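Side-chain contacts in myosin-17 (Arabidopsis thaliana, PDB 7KFL), which probably moves cargo along actin filaments in plant cells, its globular tail, the part described here, serving as the cargo-binding domain: residues K220-Y225 with K241-I246; L228-N233 with D289-S294. All blocks are in the same frame, centred on the assembly; numbering follows the deposited sequence.

Contacts 1 and 2 share helix 205-231. Contact 1 uses its residues 220-225, and contact 2 takes its C-terminal end and the turn after it, 228-233. The chain then turns back into helix 236-260, which supplies 241-246 to contact 1. It reaches 289-294 for contact 2 only after helix 267-287, so the segments alternate along the sequence. The two centres lie about 9 Å apart. The contacts touch directly, with Phe243 of contact 1 packing against the Met229 side chain and the backbone O of Tyr291. Together they follow one helix from the buried interior (contact 1) to the surface (contact 2) of the cargo-binding domain, meeting helix 236-260 and then the short helix 289-292.

Contact 1. Residues K220-Y225 with K241-I246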
ATOM      1  N   LYS A 220      -2.108   2.037 -15.710  1.00 52.14           N
ATOM      2  CA  LYS A 220      -0.714   2.330 -16.149  1.00 53.14           C
ATOM      3  C   LYS A 220       0.135   2.713 -14.932  1.00 52.91           C
ATOM      4  O   LYS A 220       1.235   2.141 -14.775  1.00 53.03           O
ATOM      5  CB  LYS A 220      -0.687   3.437 -17.208  1.00 54.11           C
ATOM      6  CG  LYS A 220      -0.911   2.963 -18.638  1.00 55.06           C
ATOM      7  CD  LYS A 220      -0.782   4.057 -19.678  1.00 55.97           C
ATOM      8  CE  LYS A 220      -1.931   5.042 -19.648  1.00 55.87           C
ATOM      9  NZ  LYS A 220      -1.955   5.891 -20.863  1.00 56.84           N
ATOM     10  N   SER A 221      -0.361   3.643 -14.110  1.00 52.98           N
ATOM     11  CA  SER A 221       0.305   4.125 -12.870  1.00 52.37           C
ATOM     12  C   SER A 221       0.527   2.952 -11.906  1.00 51.67           C
ATOM     13  O   SER A 221       1.621   2.878 -11.329  1.00 52.13           O
ATOM     14  CB  SER A 221      -0.475   5.242 -12.223  1.00 52.27           C
ATOM     15  OG  SER A 221      -0.438   6.416 -13.024  1.00 52.43           O
ATOM     16  N   LEU A 222      -0.458   2.062 -11.753  1.00 50.90           N
ATOM     17  CA  LEU A 222      -0.327   0.844 -10.907  1.00 50.83           C
ATOM     18  C   LEU A 222       0.851   0.005 -11.414  1.00 50.97           C
ATOM     19  O   LEU A 222       1.680  -0.396 -10.582  1.00 51.59           O
ATOM     20  CB  LEU A 222      -1.630   0.035 -10.934  1.00 51.13           C
ATOM     21  CG  LEU A 222      -2.842   0.670 -10.252  1.00 50.69           C
ATOM     22  CD1 LEU A 222      -4.054  -0.243 -10.355  1.00 50.93           C
ATOM     23  CD2 LEU A 222      -2.556   0.992  -8.793  1.00 50.58           C
ATOM     24  N   ASN A 223       0.924  -0.224 -12.731  1.00 52.17           N
ATOM     25  CA  ASN A 223       1.942  -1.087 -13.396  1.00 52.08           C
ATOM     26  C   ASN A 223       3.334  -0.452 -13.278  1.00 51.95           C
ATOM     27  O   ASN A 223       4.301  -1.210 -13.072  1.00 52.23           O
ATOM     28  CB  ASN A 223       1.594  -1.364 -14.864  1.00 52.96           C
ATOM     29  CG  ASN A 223       0.681  -2.557 -15.058  1.00 53.45           C
ATOM     30  OD1 ASN A 223       0.633  -3.457 -14.223  1.00 54.14           O
ATOM     31  ND2 ASN A 223      -0.036  -2.587 -16.169  1.00 53.95           N
ATOM     32  N   SER A 224       3.440   0.873 -13.417  1.00 51.35           N
ATOM     33  CA  SER A 224       4.708   1.636 -13.257  1.00 51.30           C
ATOM     34  C   SER A 224       5.346   1.285 -11.909  1.00 51.73           C
ATOM     35  O   SER A 224       6.515   0.845 -11.898  1.00 53.11           O
ATOM     36  CB  SER A 224       4.483   3.118 -13.368  1.00 50.88           C
ATOM     37  OG  SER A 224       3.845   3.439 -14.590  1.00 52.18           O
ATOM     38  N   TYR A 225       4.592   1.460 -10.820  1.00 51.21           N
ATOM     39  CA  TYR A 225       5.054   1.240  -9.425  1.00 50.44           C
ATOM     40  C   TYR A 225       5.324  -0.254  -9.216  1.00 50.74           C
ATOM     41  O   TYR A 225       6.338  -0.584  -8.574  1.00 51.88           O
ATOM     42  CB  TYR A 225       4.058   1.828  -8.421  1.00 49.31           C
ATOM     43  CG  TYR A 225       4.108   3.332  -8.315  1.00 48.49           C
ATOM     44  CD1 TYR A 225       3.614   4.133  -9.331  1.00 48.23           C
ATOM     45  CD2 TYR A 225       4.664   3.962  -7.213  1.00 47.80           C
ATOM     46  CE1 TYR A 225       3.655   5.515  -9.253  1.00 48.30           C
ATOM     47  CE2 TYR A 225       4.717   5.344  -7.119  1.00 47.86           C
ATOM     48  CZ  TYR A 225       4.208   6.126  -8.143  1.00 48.01           C
ATOM     49  OH  TYR A 225       4.248   7.488  -8.074  1.00 47.61           O
ATOM     50  N   LYS A 241       1.087  -5.692   0.234  1.00 54.42           N
ATOM     51  CA  LYS A 241       0.546  -4.714   1.217  1.00 54.38           C
ATOM     52  C   LYS A 241       0.227  -3.401   0.497  1.00 52.92           C
ATOM     53  O   LYS A 241      -0.930  -2.957   0.588  1.00 53.32           O
ATOM     54  CB  LYS A 241       1.524  -4.450   2.366  1.00 55.95           C
ATOM     55  CG  LYS A 241       1.913  -5.658   3.212  1.00 57.79           C
ATOM     56  CD  LYS A 241       0.794  -6.643   3.477  1.00 58.91           C
ATOM     57  CE  LYS A 241       1.228  -7.766   4.396  1.00 60.57           C
ATOM     58  NZ  LYS A 241       0.087  -8.599   4.844  1.00 62.02           N
ATOM     59  N   VAL A 242       1.209  -2.830  -0.211  1.00 51.90           N
ATOM     60  CA  VAL A 242       1.113  -1.489  -0.866  1.00 51.23           C
ATOM     61  C   VAL A 242      -0.180  -1.435  -1.686  1.00 50.19           C
ATOM     62  O   VAL A 242      -1.000  -0.528  -1.443  1.00 50.01           O
ATOM     63  CB  VAL A 242       2.336  -1.172  -1.752  1.00 51.68           C
ATOM     64  CG1 VAL A 242       2.187   0.165  -2.465  1.00 52.00           C
ATOM     65  CG2 VAL A 242       3.638  -1.190  -0.969  1.00 52.32           C
ATOM     66  N   PHE A 243      -0.359  -2.379  -2.612  1.00 49.92           N
ATOM     67  CA  PHE A 243      -1.463  -2.370  -3.609  1.00 49.82           C
ATOM     68  C   PHE A 243      -2.800  -2.642  -2.907  1.00 49.20           C
ATOM     69  O   PHE A 243      -3.796  -1.993  -3.289  1.00 48.46           O
ATOM     70  CB  PHE A 243      -1.155  -3.328  -4.763  1.00 50.19           C
ATOM     71  CG  PHE A 243      -0.120  -2.789  -5.718  1.00 50.37           C
ATOM     72  CD1 PHE A 243      -0.383  -1.652  -6.469  1.00 50.47           C
ATOM     73  CD2 PHE A 243       1.119  -3.395  -5.850  1.00 50.51           C
ATOM     74  CE1 PHE A 243       0.567  -1.137  -7.335  1.00 50.28           C
ATOM     75  CE2 PHE A 243       2.068  -2.880  -6.720  1.00 50.95           C
ATOM     76  CZ  PHE A 243       1.789  -1.753  -7.462  1.00 50.70           C
ATOM     77  N   THR A 244      -2.817  -3.531  -1.906  1.00 48.19           N
ATOM     78  CA  THR A 244      -4.009  -3.818  -1.059  1.00 47.63           C
ATOM     79  C   THR A 244      -4.450  -2.523  -0.364  1.00 46.89           C
ATOM     80  O   THR A 244      -5.657  -2.238  -0.372  1.00 46.75           O
ATOM     81  CB  THR A 244      -3.740  -4.940  -0.050  1.00 47.47           C
ATOM     82  OG1 THR A 244      -3.335  -6.104  -0.773  1.00 48.18           O
ATOM     83  CG2 THR A 244      -4.948  -5.275   0.796  1.00 47.49           C
ATOM     84  N   GLN A 245      -3.501  -1.764   0.193  1.00 47.30           N
ATOM     85  CA  GLN A 245      -3.762  -0.463   0.871  1.00 48.00           C
ATOM     86  C   GLN A 245      -4.193   0.592  -0.159  1.00 48.46           C
ATOM     87  O   GLN A 245      -4.971   1.487   0.214  1.00 49.83           O
ATOM     88  CB  GLN A 245      -2.530  -0.004   1.658  1.00 47.80           C
ATOM     89  CG  GLN A 245      -2.268  -0.835   2.907  1.00 48.22           C
ATOM     90  CD  GLN A 245      -1.444  -0.106   3.941  1.00 48.82           C
ATOM     91  OE1 GLN A 245      -0.569   0.699   3.619  1.00 49.25           O
ATOM     92  NE2 GLN A 245      -1.712  -0.390   5.206  1.00 48.58           N
ATOM     93  N   ILE A 246      -3.710   0.496  -1.402  1.00 49.03           N
ATOM     94  CA  ILE A 246      -4.024   1.462  -2.500  1.00 49.18           C
ATOM     95  C   ILE A 246      -5.431   1.182  -3.045  1.00 48.90           C
ATOM     96  O   ILE A 246      -6.148   2.157  -3.338  1.00 48.01           O
ATOM     97  CB  ILE A 246      -2.945   1.408  -3.600  1.00 49.64           C
ATOM     98  CG1 ILE A 246      -1.632   2.032  -3.122  1.00 50.19           C
ATOM     99  CG2 ILE A 246      -3.435   2.059  -4.887  1.00 50.15           C
ATOM    100  CD1 ILE A 246      -1.637   3.544  -3.105  1.00 50.34           C
TER
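Phe243 lays the CE1-CZ end of its ring against Leu222 and Tyr225. Its CE1 lies 4.1 Å from CD2 of Leu222. Leu222 and Phe243 lie alongside one another, running opposite ways. Phe243 CZ comes 3.4 Å from the backbone O of Leu222, approached obliquely. The same CZ is 4.3 Å from CB of Tyr225, whose carbonyl carbon sits at the ring edge. The ring reaches across because CG stands anti to the carbonyl carbon (chi1 -75°). Ile246 adds a branch one turn on: its CG2 meets Leu222 CD2 at 4.1 Å. That methyl of Leu222 thus touches both Phe243 and Ile246. The rest of the Tyr225 side chain leads away, and its OH bonds to Glu177 and Asn71. Trp283 of helix 267-287 also meets the Phe243 ring. An alanine in place of Phe243 would probably open a gap between the helices and leave Leu222 CD2 with Ile246 alone across this contact. The segment axes approach to 11.9 Å at 159°, and Phe243 and Leu222 span much of that separation. This is part of the apolar interface within an antiparallel helical hairpin, formed by helices 205-231 and 236-260 in an elongated helical tail domain.

Contact 2. Residues L228-N233 with D289-S294; sequences LMKANN and DEYAGS
A Schellman motif ends helix 205-231. Lys230 lies in the capped last turn, its O accepting the weak bond from Asn233 N. It reaches across to Tyr291 of the short helix 289-292. Its CG is 3.7 Å from CE1 of Tyr291 and 4.0 Å from Tyr291 CZ. The next carbon, CD, sits over one face of the ring, offset toward the rim and 4.2 Å above the plane. The Lys230 chain runs aslant over the ring, and its CG makes the closest approach. The chain leaves CB extended and then bends at chi3 (72°). The bend carries NZ back over the same face as CD. NZ ends 5.0 Å from the centroid of the Tyr291 ring, 21° off the ring normal. This cation-pi contact is long and at most weakly attractive.

The turn after Lys230 has bonds of its own. Asn233 has positive phi and is the C-prime residue of the motif. The motif's other bond runs from Ala234 N to Met229 O. The side chain of Asn232 folds back on the helix, and its ND2 donates to Leu228 O at 3.0 Å. Its OD1 bonds to Tyr25 OH, which links the turn to the N-terminal part of the chain. The Tyr291 side chain also touches Val239 of helix 236-260, so it meets both arms of the hairpin.

Lys230 is exposed and Tyr291 partly so. The chemistry is therefore mainly that of an aliphatic chain laid on an aromatic face. It shields part of the ring from water, and the ammonium group probably adds little to the binding.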
ATOM      1  N   LEU A 228       8.605  -1.004 -11.077  1.00 51.53           N
ATOM      2  CA  LEU A 228       9.696  -0.267 -10.380  1.00 51.29           C
ATOM      3  C   LEU A 228      10.137  -1.044  -9.134  1.00 51.75           C
ATOM      4  O   LEU A 228      11.334  -0.981  -8.789  1.00 52.23           O
ATOM      5  CB  LEU A 228       9.195   1.130  -9.998  1.00 50.73           C
ATOM      6  CG  LEU A 228      10.152   1.971  -9.153  1.00 50.29           C
ATOM      7  CD1 LEU A 228      11.466   2.206  -9.883  1.00 50.70           C
ATOM      8  CD2 LEU A 228       9.510   3.295  -8.775  1.00 50.29           C
ATOM      9  N   MET A 229       9.200  -1.723  -8.470  1.00 52.30           N
ATOM     10  CA  MET A 229       9.468  -2.511  -7.240  1.00 52.90           C
ATOM     11  C   MET A 229       9.925  -3.923  -7.624  1.00 53.34           C
ATOM     12  O   MET A 229      10.680  -4.523  -6.840  1.00 54.30           O
ATOM     13  CB  MET A 229       8.222  -2.571  -6.353  1.00 53.68           C
ATOM     14  CG  MET A 229       7.928  -1.246  -5.669  1.00 54.17           C
ATOM     15  SD  MET A 229       6.574  -1.349  -4.480  1.00 55.70           S
ATOM     16  CE  MET A 229       5.191  -1.665  -5.574  1.00 55.83           C
ATOM     17  N   LYS A 230       9.504  -4.421  -8.790  1.00 53.94           N
ATOM     18  CA  LYS A 230       9.961  -5.723  -9.347  1.00 54.69           C
ATOM     19  C   LYS A 230      11.411  -5.579  -9.831  1.00 54.20           C
ATOM     20  O   LYS A 230      12.202  -6.515  -9.597  1.00 54.57           O
ATOM     21  CB  LYS A 230       9.015  -6.192 -10.456  1.00 56.10           C
ATOM     22  CG  LYS A 230       7.662  -6.684  -9.961  1.00 57.07           C
ATOM     23  CD  LYS A 230       6.701  -7.050 -11.066  1.00 58.38           C
ATOM     24  CE  LYS A 230       7.087  -8.330 -11.775  1.00 60.07           C
ATOM     25  NZ  LYS A 230       6.019  -8.787 -12.696  1.00 61.28           N
ATOM     26  N   ALA A 231      11.743  -4.440 -10.451  1.00 53.06           N
ATOM     27  CA  ALA A 231      13.100  -4.078 -10.928  1.00 52.31           C
ATOM     28  C   ALA A 231      14.068  -3.987  -9.744  1.00 51.81           C
ATOM     29  O   ALA A 231      15.256  -4.313  -9.931  1.00 52.63           O
ATOM     30  CB  ALA A 231      13.057  -2.771 -11.681  1.00 52.39           C
ATOM     31  N   ASN A 232      13.569  -3.545  -8.583  1.00 50.70           N
ATOM     32  CA  ASN A 232      14.348  -3.368  -7.327  1.00 49.51           C
ATOM     33  C   ASN A 232      14.173  -4.600  -6.428  1.00 50.11           C
ATOM     34  O   ASN A 232      14.578  -4.528  -5.252  1.00 49.95           O
ATOM     35  CB  ASN A 232      13.954  -2.071  -6.618  1.00 48.28           C
ATOM     36  CG  ASN A 232      14.695  -0.868  -7.159  1.00 47.82           C
ATOM     37  OD1 ASN A 232      15.899  -0.746  -6.957  1.00 47.95           O
ATOM     38  ND2 ASN A 232      13.996   0.019  -7.848  1.00 47.35           N
ATOM     39  N   ASN A 233      13.613  -5.691  -6.963  1.00 51.20           N
ATOM     40  CA  ASN A 233      13.431  -6.991  -6.260  1.00 52.14           C
ATOM     41  C   ASN A 233      12.869  -6.751  -4.854  1.00 52.32           C
ATOM     42  O   ASN A 233      13.353  -7.391  -3.898  1.00 51.83           O
ATOM     43  CB  ASN A 233      14.733  -7.792  -6.236  1.00 52.58           C
ATOM     44  CG  ASN A 233      15.069  -8.372  -7.593  1.00 53.33           C
ATOM     45  OD1 ASN A 233      14.459  -9.349  -8.017  1.00 54.15           O
ATOM     46  ND2 ASN A 233      16.026  -7.773  -8.283  1.00 53.76           N
ATOM     47  N   ASP A 289      -1.738 -12.887  -7.825  1.00 66.53           N
ATOM     48  CA  ASP A 289      -2.006 -12.811  -6.362  1.00 67.11           C
ATOM     49  C   ASP A 289      -0.696 -12.576  -5.597  1.00 66.06           C
ATOM     50  O   ASP A 289      -0.769 -12.030  -4.483  1.00 65.56           O
ATOM     51  CB  ASP A 289      -2.726 -14.068  -5.862  1.00 69.20           C
ATOM     52  CG  ASP A 289      -4.167 -14.181  -6.337  1.00 70.60           C
ATOM     53  OD1 ASP A 289      -4.961 -13.266  -6.033  1.00 69.56           O
ATOM     54  OD2 ASP A 289      -4.484 -15.181  -7.013  1.00 73.32           O
ATOM     55  N   GLU A 290       0.449 -12.968  -6.170  1.00 65.74           N
ATOM     56  CA  GLU A 290       1.800 -12.808  -5.561  1.00 64.76           C
ATOM     57  C   GLU A 290       2.112 -11.322  -5.334  1.00 61.96           C
ATOM     58  O   GLU A 290       2.791 -11.022  -4.336  1.00 60.49           O
ATOM     59  CB  GLU A 290       2.877 -13.456  -6.437  1.00 66.45           C
ATOM     60  CG  GLU A 290       4.294 -13.166  -5.964  1.00 67.26           C
ATOM     61  CD  GLU A 290       5.355 -14.142  -6.438  1.00 69.61           C
ATOM     62  OE1 GLU A 290       5.299 -15.320  -6.025  1.00 72.34           O
ATOM     63  OE2 GLU A 290       6.243 -13.723  -7.212  1.00 70.47           O
ATOM     64  N   TYR A 291       1.665 -10.437  -6.231  1.00 60.21           N
ATOM     65  CA  TYR A 291       1.968  -8.979  -6.204  1.00 59.00           C
ATOM     66  C   TYR A 291       0.702  -8.147  -5.956  1.00 58.41           C
ATOM     67  O   TYR A 291       0.849  -7.003  -5.487  1.00 58.33           O
ATOM     68  CB  TYR A 291       2.665  -8.561  -7.500  1.00 58.57           C
ATOM     69  CG  TYR A 291       4.079  -9.066  -7.628  1.00 58.59           C
ATOM     70  CD1 TYR A 291       5.140  -8.357  -7.089  1.00 58.21           C
ATOM     71  CD2 TYR A 291       4.360 -10.259  -8.276  1.00 59.22           C
ATOM     72  CE1 TYR A 291       6.444  -8.815  -7.197  1.00 58.48           C
ATOM     73  CE2 TYR A 291       5.657 -10.730  -8.393  1.00 59.37           C
ATOM     74  CZ  TYR A 291       6.705 -10.005  -7.852  1.00 58.88           C
ATOM     75  OH  TYR A 291       7.987 -10.461  -7.963  1.00 58.76           O
ATOM     76  N   ALA A 292      -0.484  -8.686  -6.263  1.00 58.32           N
ATOM     77  CA  ALA A 292      -1.795  -8.020  -6.075  1.00 58.42           C
ATOM     78  C   ALA A 292      -2.352  -8.323  -4.678  1.00 58.63           C
ATOM     79  O   ALA A 292      -3.052  -7.454  -4.125  1.00 57.60           O
ATOM     80  CB  ALA A 292      -2.759  -8.460  -7.149  1.00 58.79           C
ATOM     81  N   GLY A 293      -2.065  -9.514  -4.141  1.00 59.58           N
ATOM     82  CA  GLY A 293      -2.567  -9.977  -2.832  1.00 59.58           C
ATOM     83  C   GLY A 293      -4.073 -10.158  -2.858  1.00 60.26           C
ATOM     84  O   GLY A 293      -4.546 -11.016  -3.630  1.00 60.58           O
ATOM     85  N   SER A 294      -4.798  -9.372  -2.053  1.00 60.26           N
ATOM     86  CA  SER A 294      -6.284  -9.339  -1.988  1.00 60.03           C
ATOM     87  C   SER A 294      -6.783  -7.934  -2.351  1.00 58.72           C
ATOM     88  O   SER A 294      -7.809  -7.502  -1.787  1.00 58.20           O
ATOM     89  CB  SER A 294      -6.770  -9.776  -0.629  1.00 61.02           C
ATOM     90  OG  SER A 294      -6.317  -8.889   0.382  1.00 61.29           O
TER